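Local coordinates for protein yersinopine synthase (Yersinia pestis, PDB 6C4M) that catalyses the NADPH-dependent reductive condensation of pyruvate with an amino-acid-derived intermediate, the last step in making the metallophore yersinopine, at residues K58-R61 and L62-Y65; M227-L230 and T231-A235; G145-V148 and Q149-N153; P403-D406 and V407-R411. All blocks are in the same frame, centred on the assembly; numbering follows the deposited sequence.

Interaction 1: residues K58-R61 and L62-Y65; sequences KGER and LKQY. With NAP (NADP nicotinamide-adenine-dinucleotide phosphate), chain B.
Contacts between successive turns join Lys58-Arg61 to Leu62-Tyr65 within helix 57-68, the helix that follows strand 49-52 in the Rossmann-type NADP-binding region. Four i to i+4 backbone bonds run along it, from Leu62 N to Lys58 O through Tyr65 N to Arg61 O. Lys58 leaves the first turn for the cofactor: bends at chi2 (-135°) and chi3 (70°) bring Lys58 NZ into a 2.6 Å hydrogen bond with O2X of the NADP 2'-phosphate. Ala30 O, Asn53 OD1 and Tyr174 OH are also hydrogen-bonded to this ammonium, fixing its place. On the polar flank Glu60 and Lys63 run alongside each other in the same direction. Their charged atoms, Glu60 OE2 and Lys63 NZ, stay 4.8 Å apart, and one water joins them, donating to Glu60 OE2 (2.6 Å) and accepting from Lys63 NZ (3.1 Å); Lys63 also forms a salt bridge with Asp96. Gln64 lays its CG 3.2 Å from Glu60 O. Leu62 packs inward on Ala30 and on Tyr94 of strand 93-95, while Tyr65 stacks on Tyr202 and bonds through OH to Thr71 O, where strand 71-76 begins.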
# COMPACT_ATOMS: atom_id res chain seq x y z
N LYS A 58 -24.86 -12.48 28.02
CA LYS A 58 -23.64 -13.28 28.18
C LYS A 58 -23.29 -13.48 29.66
O LYS A 58 -22.91 -14.58 30.07
CB LYS A 58 -22.47 -12.61 27.46
CG LYS A 58 -21.23 -13.50 27.33
CD LYS A 58 -19.94 -12.75 27.68
CE LYS A 58 -19.84 -12.42 29.16
NZ LYS A 58 -18.62 -11.61 29.46
N GLY A 59 -23.37 -12.41 30.45
CA GLY A 59 -23.09 -12.53 31.87
C GLY A 59 -24.01 -13.51 32.55
O GLY A 59 -23.57 -14.35 33.33
N GLU A 60 -25.31 -13.45 32.23
CA GLU A 60 -26.27 -14.38 32.81
C GLU A 60 -25.92 -15.82 32.46
O GLU A 60 -26.01 -16.71 33.31
CB GLU A 60 -27.68 -14.03 32.34
CG GLU A 60 -28.77 -14.68 33.17
CD GLU A 60 -28.85 -14.12 34.58
OE1 GLU A 60 -28.46 -12.96 34.78
OE2 GLU A 60 -29.30 -14.86 35.50
N ARG A 61 -25.54 -16.08 31.21
CA ARG A 61 -25.23 -17.45 30.83
C ARG A 61 -23.98 -17.95 31.54
O ARG A 61 -23.89 -19.13 31.90
CB ARG A 61 -25.07 -17.54 29.30
CG ARG A 61 -25.18 -18.97 28.76
CD ARG A 61 -25.59 -19.01 27.30
NE ARG A 61 -24.45 -19.19 26.39
CZ ARG A 61 -23.91 -18.24 25.62
NH1 ARG A 61 -24.37 -16.99 25.62
NH2 ARG A 61 -22.88 -18.55 24.85
N LEU A 62 -23.00 -17.07 31.75
CA LEU A 62 -21.80 -17.43 32.50
C LEU A 62 -22.11 -17.57 33.98
O LEU A 62 -21.53 -18.44 34.66
CB LEU A 62 -20.72 -16.36 32.27
CG LEU A 62 -19.40 -16.47 33.07
CD1 LEU A 62 -18.61 -17.67 32.58
CD2 LEU A 62 -18.58 -15.17 32.92
N LYS A 63 -23.00 -16.73 34.49
CA LYS A 63 -23.44 -16.87 35.87
C LYS A 63 -24.07 -18.24 36.09
O LYS A 63 -23.77 -18.93 37.06
CB LYS A 63 -24.43 -15.77 36.23
CG LYS A 63 -24.92 -15.82 37.69
CD LYS A 63 -25.97 -14.73 37.93
CE LYS A 63 -26.22 -14.49 39.42
NZ LYS A 63 -27.29 -13.48 39.62
N GLN A 64 -24.96 -18.64 35.18
CA GLN A 64 -25.59 -19.95 35.28
C GLN A 64 -24.55 -21.06 35.16
O GLN A 64 -24.53 -22.00 35.97
CB GLN A 64 -26.64 -20.11 34.18
CG GLN A 64 -27.82 -19.18 34.34
CD GLN A 64 -28.77 -19.24 33.16
OE1 GLN A 64 -28.50 -19.91 32.15
NE2 GLN A 64 -29.88 -18.53 33.27
N TYR A 65 -23.70 -20.99 34.14
CA TYR A 65 -22.70 -22.03 33.96
C TYR A 65 -21.85 -22.21 35.22
O TYR A 65 -21.61 -23.34 35.66
CB TYR A 65 -21.82 -21.70 32.76
CG TYR A 65 -20.52 -22.48 32.78
CD1 TYR A 65 -20.44 -23.74 32.22
CD2 TYR A 65 -19.39 -21.96 33.41
CE1 TYR A 65 -19.27 -24.46 32.24
CE2 TYR A 65 -18.21 -22.68 33.44
CZ TYR A 65 -18.16 -23.93 32.86
OH TYR A 65 -16.98 -24.64 32.90
PA NAP B . -14.36 -6.70 26.68
O1A NAP B . -13.48 -5.52 26.67
O2A NAP B . -15.16 -6.85 25.35
O5B NAP B . -15.39 -6.55 27.95
C5B NAP B . -14.79 -6.81 29.24
C4B NAP B . -15.89 -6.67 30.30
O4B NAP B . -16.44 -5.22 30.18
C3B NAP B . -16.88 -7.47 30.08
O3B NAP B . -17.45 -7.95 31.34
C2B NAP B . -18.02 -6.55 29.32
O2B NAP B . -19.36 -7.10 29.58
C1B NAP B . -17.93 -5.38 29.84
N9A NAP B . -18.16 -4.42 28.77
C8A NAP B . -17.71 -4.26 27.51
N7A NAP B . -18.34 -3.18 27.04
C5A NAP B . -19.16 -2.69 28.03
C6A NAP B . -19.97 -1.58 27.99
N6A NAP B . -20.30 -0.57 26.98
N1A NAP B . -20.70 -1.26 29.07
C2A NAP B . -20.62 -2.03 30.21
N3A NAP B . -19.81 -3.13 30.24
C4A NAP B . -19.06 -3.45 29.13
O3 NAP B . -13.41 -8.05 26.88
PN NAP B . -11.80 -8.21 26.87
O1N NAP B . -11.54 -9.26 27.86
O2N NAP B . -11.44 -8.62 25.42
O5D NAP B . -10.94 -6.82 27.20
C5D NAP B . -10.45 -6.55 28.54
C4D NAP B . -9.68 -5.21 28.46
O4D NAP B . -8.43 -5.37 27.49
C3D NAP B . -10.38 -4.21 27.96
O3D NAP B . -9.79 -2.96 28.56
C2D NAP B . -10.06 -4.16 26.46
O2D NAP B . -10.12 -2.87 26.06
C1D NAP B . -8.59 -4.60 26.45
N1N NAP B . -8.17 -5.35 25.24
C2N NAP B . -8.31 -6.70 25.15
C3N NAP B . -7.86 -7.35 23.98
C7N NAP B . -8.00 -8.88 23.83
O7N NAP B . -7.27 -9.50 23.16
N7N NAP B . -9.07 -9.52 24.55
C4N NAP B . -7.30 -6.64 22.95
C5N NAP B . -7.17 -5.31 23.05
C6N NAP B . -7.60 -4.65 24.21
P2B NAP B . -19.96 -8.35 28.59
O1X NAP B . -20.50 -7.69 27.33
O2X NAP B . -18.86 -9.30 28.23
O3X NAP B . -21.10 -9.03 29.31
O HOH W 1 -29.69 -14.59 38.01

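Interaction 2: residues M227-L230 and T231-A235; sequences MSWL and TAVLA
Val233 sets a methyl over one face of the Trp229 indole, one turn back along helix 225-235, in a CH-pi contact. The methyl, Val233 CG2, is 3.8 Å from the centroid of the five-membered ring of Trp229 and 22° off its normal. Val233 CG2 is offset from the middle of the indole and comes nearest to Trp229 CE2, at 3.5 Å. Both torsions contribute: Trp229 holds CG anti to its backbone nitrogen (chi1 170°), and Val233 carries CG1 in the equivalent place (chi1 173°), which turns CG2 back along the helix. The same methyl, Val233 CG2, comes within 3.2 Å of Trp229 O, a snug fit against the carbonyl that Val233 N bonds. Arg107 makes a cation-pi contact with the indole, and Ile41 and Thr44 of helix 32-44 also touch it. The helix is the crossover of a beta-alpha-beta unit between strands 203-217 and 240-243, which pair in parallel. Its sheet-facing side carries Met227 and Leu230, both on Leu215, and Leu234 on Ile213; Leu230 reaches Ile163 of strand 161-165 as well. Thr231 folds its hydroxyl back to the preceding turn: OG1 lies beside its own backbone nitrogen and donates to Met227 O at 2.9 Å, from above the carbonyl plane. Thr231 N reaches Met227 O from the opposite face of that plane, also at 2.9 Å, so two donors from one residue grip a single carbonyl. Thr231 OG1 is further hydrogen-bonded to Thr241 OG1 in strand 240-243, linking the helix to the strand it leads into.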
# COMPACT_ATOMS: atom_id res chain seq x y z
N MET A 227 4.21 -4.63 41.88
CA MET A 227 4.96 -4.57 40.62
C MET A 227 5.76 -5.84 40.38
O MET A 227 5.78 -6.36 39.26
CB MET A 227 5.90 -3.37 40.62
CG MET A 227 5.17 -2.05 40.80
SD MET A 227 5.03 -1.18 39.27
CE MET A 227 5.43 0.46 39.88
N SER A 228 6.42 -6.34 41.43
CA SER A 228 7.20 -7.57 41.29
C SER A 228 6.28 -8.73 40.97
O SER A 228 6.61 -9.60 40.16
CB SER A 228 7.97 -7.87 42.58
OG SER A 228 8.88 -6.82 42.86
N TRP A 229 5.10 -8.74 41.59
CA TRP A 229 4.15 -9.81 41.35
C TRP A 229 3.67 -9.77 39.91
O TRP A 229 3.68 -10.80 39.21
CB TRP A 229 2.97 -9.70 42.32
CG TRP A 229 1.86 -10.63 41.96
CD1 TRP A 229 1.80 -11.96 42.17
CD2 TRP A 229 0.63 -10.27 41.32
NE1 TRP A 229 0.62 -12.48 41.69
CE2 TRP A 229 -0.12 -11.45 41.17
CE3 TRP A 229 0.10 -9.07 40.86
CZ2 TRP A 229 -1.37 -11.47 40.57
CZ3 TRP A 229 -1.13 -9.09 40.27
CH2 TRP A 229 -1.86 -10.28 40.13
N LEU A 230 3.26 -8.59 39.43
CA LEU A 230 2.85 -8.44 38.04
C LEU A 230 3.95 -8.88 37.09
O LEU A 230 3.68 -9.58 36.11
CB LEU A 230 2.47 -6.98 37.73
CG LEU A 230 1.04 -6.60 38.03
CD1 LEU A 230 0.85 -5.11 37.88
CD2 LEU A 230 0.06 -7.32 37.11
N THR A 231 5.18 -8.44 37.33
CA THR A 231 6.30 -8.87 36.50
C THR A 231 6.38 -10.39 36.47
O THR A 231 6.43 -10.99 35.40
CB THR A 231 7.60 -8.27 37.02
OG1 THR A 231 7.53 -6.85 36.95
CG2 THR A 231 8.81 -8.75 36.19
N ALA A 232 6.37 -11.03 37.64
CA ALA A 232 6.40 -12.48 37.66
C ALA A 232 5.26 -13.07 36.84
O ALA A 232 5.47 -14.02 36.07
CB ALA A 232 6.34 -12.99 39.11
N VAL A 233 4.06 -12.52 36.98
CA VAL A 233 2.90 -13.03 36.24
C VAL A 233 3.14 -12.92 34.73
O VAL A 233 2.87 -13.86 33.97
CB VAL A 233 1.62 -12.27 36.63
CG1 VAL A 233 0.46 -12.70 35.72
CG2 VAL A 233 1.23 -12.50 38.06
N LEU A 234 3.63 -11.78 34.27
CA LEU A 234 3.82 -11.59 32.83
C LEU A 234 5.07 -12.31 32.31
O LEU A 234 5.12 -12.68 31.12
CB LEU A 234 3.90 -10.10 32.52
CG LEU A 234 2.65 -9.23 32.82
CD1 LEU A 234 2.68 -7.91 32.04
CD2 LEU A 234 1.35 -9.96 32.53
N ALA A 235 6.09 -12.50 33.15
CA ALA A 235 7.33 -13.16 32.74
C ALA A 235 7.11 -14.61 32.32
O ALA A 235 7.93 -15.16 31.58
CB ALA A 235 8.37 -13.09 33.86

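Interaction 3: residues G145-V148 and Q149-N153; sequences GLMV and QNLLN
Two apolar pairs, Met147 with Leu151 and Val148 with Leu152, link neighbouring turns of helix 144-154. In the first, Met147 CE meets Leu151 CD1 at 3.7 Å. The thioether is not extended: turns at chi2 (-147°) and chi3 (77°) fold the methyl back toward the following turn, and the two side chains meet at a slant. Val148 and Leu152 instead run side by side and point the same way, CG1 of the valine lying 3.7 Å from CD1 of the leucine. Leu152 also brings CG to 3.3 Å from Val148 O, the acceptor of its own N-H. Gln149 makes a third, looser contact. Gln149 CG sits beside the backbone nitrogen and passes 3.4 Å from Gly145 O, and Gln149 OE1 stops 4.0 Å from Leu146 CD2. Beneath all three run regular i to i+4 backbone bonds, beginning with Gln149 N to Gly145 O at 2.8 Å. The helix is the connection of a beta-alpha-beta unit, leading from strand 134-137 to the parallel strand 161-165. Val162 of that second strand receives both Val148 and Leu152, which places this pair on the sheet side. The Met147-Leu151 pair packs on helix 117-121, both side chains touching Tyr118 and Leu151 reaching Leu121 too. Helix 459-471, near the C terminus, also meets Met147, through Ile466, and places Ile465 against Asn150. At the start of the helix, Gly145 N is hydrogen-bonded to Glu251 OE2.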
# COMPACT_ATOMS: atom_id res chain seq x y z
N GLY A 145 -5.29 6.63 35.65
CA GLY A 145 -4.73 6.46 36.98
C GLY A 145 -5.01 7.65 37.87
O GLY A 145 -5.36 7.48 39.03
N LEU A 146 -4.84 8.86 37.35
CA LEU A 146 -5.18 10.05 38.11
C LEU A 146 -6.65 10.01 38.54
O LEU A 146 -6.97 10.37 39.67
CB LEU A 146 -4.93 11.29 37.27
CG LEU A 146 -3.50 11.72 37.10
CD1 LEU A 146 -3.35 12.72 35.95
CD2 LEU A 146 -2.97 12.31 38.40
N MET A 147 -7.54 9.60 37.63
CA MET A 147 -8.96 9.53 37.95
C MET A 147 -9.21 8.54 39.08
O MET A 147 -9.91 8.85 40.06
CB MET A 147 -9.73 9.12 36.71
CG MET A 147 -11.19 9.55 36.69
SD MET A 147 -12.19 8.32 35.81
CE MET A 147 -12.15 7.18 37.25
N VAL A 148 -8.68 7.33 38.95
CA VAL A 148 -8.85 6.32 39.99
C VAL A 148 -8.25 6.79 41.32
O VAL A 148 -8.84 6.54 42.39
CB VAL A 148 -8.24 4.99 39.52
CG1 VAL A 148 -8.19 3.96 40.64
CG2 VAL A 148 -9.04 4.52 38.33
N GLN A 149 -7.08 7.43 41.30
CA GLN A 149 -6.51 7.94 42.55
C GLN A 149 -7.50 8.85 43.24
O GLN A 149 -7.68 8.81 44.48
CB GLN A 149 -5.25 8.75 42.30
CG GLN A 149 -3.98 8.00 42.05
CD GLN A 149 -2.84 8.98 41.93
OE1 GLN A 149 -2.35 9.20 40.84
NE2 GLN A 149 -2.48 9.64 43.03
N ASN A 150 -8.08 9.76 42.46
CA ASN A 150 -8.98 10.76 43.03
C ASN A 150 -10.16 10.09 43.73
O ASN A 150 -10.52 10.45 44.85
CB ASN A 150 -9.46 11.70 41.92
CG ASN A 150 -10.29 12.83 42.46
OD1 ASN A 150 -11.48 12.67 42.69
ND2 ASN A 150 -9.65 13.96 42.69
N LEU A 151 -10.78 9.11 43.06
CA LEU A 151 -11.92 8.43 43.68
C LEU A 151 -11.51 7.69 44.94
O LEU A 151 -12.21 7.72 45.96
CB LEU A 151 -12.54 7.44 42.69
CG LEU A 151 -13.15 8.01 41.39
CD1 LEU A 151 -13.73 6.86 40.56
CD2 LEU A 151 -14.23 9.02 41.68
N LEU A 152 -10.40 6.97 44.88
CA LEU A 152 -9.95 6.24 46.07
C LEU A 152 -9.65 7.19 47.21
O LEU A 152 -10.00 6.91 48.38
CB LEU A 152 -8.71 5.40 45.72
CG LEU A 152 -8.99 4.22 44.79
CD1 LEU A 152 -7.66 3.57 44.27
CD2 LEU A 152 -9.83 3.18 45.52
N ASN A 153 -8.99 8.31 46.92
CA ASN A 153 -8.66 9.27 47.96
C ASN A 153 -9.93 9.77 48.62
O ASN A 153 -9.96 9.95 49.85
CB ASN A 153 -7.84 10.43 47.40
CG ASN A 153 -7.60 11.53 48.44
OD1 ASN A 153 -8.31 12.54 48.47
ND2 ASN A 153 -6.60 11.33 49.31

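Interaction 4: residues P403-D406 and V407-R411; sequences PLED and VHKLR
At the active-site end of helix 401-419, Leu404 meets His408, Pro403 meets Val407 and Glu405 lies near Lys409, each pair one turn apart. Leu404 has CG anti to the backbone nitrogen (chi1 -180°), and chi2 of 62° then carries Leu404 CD1 to 3.5 Å from His408 CE1. The imidazole lies with one face over the Leu404 carbonyl, whose oxygen is 3.3 Å above the ring plane of His408 and displaced toward the rim. That oxygen accepts His408 N; the ring nitrogen ND1 is hydrogen-bonded to Asp115 OD2, which fixes the ring's rotation. Pro403, preceded by a cis peptide bond, offers its O to Val407 N at 2.7 Å, with Val407 CG2 packed 3.3 Å from the same Pro403 O. This turn faces the catalytic site: Asp406 OD1 is hydrogen-bonded to ND1 of His260, the inferred proton donor/acceptor, consistent with Asp406 orienting that ring. Glu405, one residue back, comes about 4 Å from the bound NADP at nearest atoms. Glu405 OE1 and Lys409 NZ are 4.5 Å apart, too far for a salt bridge. The Lys409 chain runs extended past the Glu405 carbonyl, with CG 3.3 Å from Glu405 O. Val407 and Leu410 pack against helix 425-445, both touching Leu431, and Leu410 also meets Leu303 and Tyr307 of helix 294-313.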
# COMPACT_ATOMS: atom_id res chain seq x y z
N PRO A 403 -16.30 2.66 17.33
CA PRO A 403 -15.53 3.71 18.02
C PRO A 403 -16.05 4.20 19.38
O PRO A 403 -15.51 5.19 19.90
CB PRO A 403 -15.65 4.86 17.03
CG PRO A 403 -17.12 4.75 16.58
CD PRO A 403 -17.40 3.23 16.53
N LEU A 404 -17.07 3.56 19.94
CA LEU A 404 -17.70 4.09 21.15
C LEU A 404 -16.68 4.31 22.27
O LEU A 404 -16.65 5.39 22.90
CB LEU A 404 -18.81 3.16 21.62
CG LEU A 404 -19.56 3.61 22.89
CD1 LEU A 404 -20.25 4.92 22.66
CD2 LEU A 404 -20.55 2.56 23.29
N GLU A 405 -15.84 3.31 22.53
CA GLU A 405 -14.81 3.43 23.57
C GLU A 405 -13.82 4.54 23.23
O GLU A 405 -13.42 5.32 24.11
CB GLU A 405 -14.09 2.09 23.74
CG GLU A 405 -14.93 0.96 24.43
CD GLU A 405 -14.21 -0.41 24.40
OE1 GLU A 405 -12.97 -0.44 24.22
OE2 GLU A 405 -14.90 -1.44 24.55
N ASP A 406 -13.46 4.65 21.94
CA ASP A 406 -12.44 5.60 21.49
C ASP A 406 -12.96 7.02 21.56
O ASP A 406 -12.23 7.95 21.91
CB ASP A 406 -11.99 5.24 20.06
CG ASP A 406 -11.62 3.77 19.92
OD1 ASP A 406 -10.48 3.36 20.29
OD2 ASP A 406 -12.49 2.99 19.49
N VAL A 407 -14.24 7.20 21.24
CA VAL A 407 -14.83 8.52 21.37
C VAL A 407 -14.83 8.96 22.82
O VAL A 407 -14.43 10.09 23.15
CB VAL A 407 -16.23 8.51 20.75
CG1 VAL A 407 -16.96 9.77 21.05
CG2 VAL A 407 -16.06 8.34 19.19
N HIS A 408 -15.26 8.08 23.73
CA HIS A 408 -15.24 8.42 25.15
C HIS A 408 -13.82 8.77 25.62
O HIS A 408 -13.59 9.81 26.25
CB HIS A 408 -15.79 7.26 25.97
CG HIS A 408 -17.25 7.02 25.80
ND1 HIS A 408 -17.83 5.81 26.08
CD2 HIS A 408 -18.25 7.83 25.39
CE1 HIS A 408 -19.12 5.87 25.86
NE2 HIS A 408 -19.41 7.09 25.42
N LYS A 409 -12.84 7.94 25.27
CA LYS A 409 -11.49 8.20 25.77
C LYS A 409 -10.95 9.52 25.25
O LYS A 409 -10.31 10.27 26.00
CB LYS A 409 -10.57 7.06 25.38
CG LYS A 409 -10.81 5.75 26.15
CD LYS A 409 -9.99 4.64 25.47
CE LYS A 409 -10.37 3.26 25.95
NZ LYS A 409 -9.55 2.21 25.28
N LEU A 410 -11.21 9.83 23.98
CA LEU A 410 -10.67 11.04 23.40
C LEU A 410 -11.45 12.26 23.87
O LEU A 410 -10.86 13.31 24.12
CB LEU A 410 -10.66 10.92 21.86
CG LEU A 410 -10.17 12.14 21.09
CD1 LEU A 410 -8.76 12.44 21.51
CD2 LEU A 410 -10.24 11.83 19.60
N ARG A 411 -12.78 12.14 24.01
CA ARG A 411 -13.54 13.28 24.51
C ARG A 411 -13.09 13.67 25.91
O ARG A 411 -12.94 14.86 26.22
CB ARG A 411 -15.03 12.99 24.52
CG ARG A 411 -15.88 14.14 25.13
CD ARG A 411 -17.37 13.93 24.92
NE ARG A 411 -17.64 13.67 23.50
CZ ARG A 411 -18.85 13.61 22.97
NH1 ARG A 411 -19.91 13.82 23.74
NH2 ARG A 411 -18.99 13.36 21.65

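Along the chain the order is interaction 1, interaction 3, interaction 2, interaction 4. All four are in series: each joins turns of a single helix, so none closes a long loop, and none nests within or crosses another. The first three lie on helices accompanying the large mixed sheet. Interaction 1 follows strand 49-52, interaction 3 leads into strand 161-165, and interaction 2 leads into strand 240-243. Strand 161-165 is shared, since side chains of interactions 2 and 3 both pack on it. Interaction 4 belongs to the later, helical part. Interactions 1 and 4 approach the same cofactor from different places, their nearest atoms about 12 Å apart.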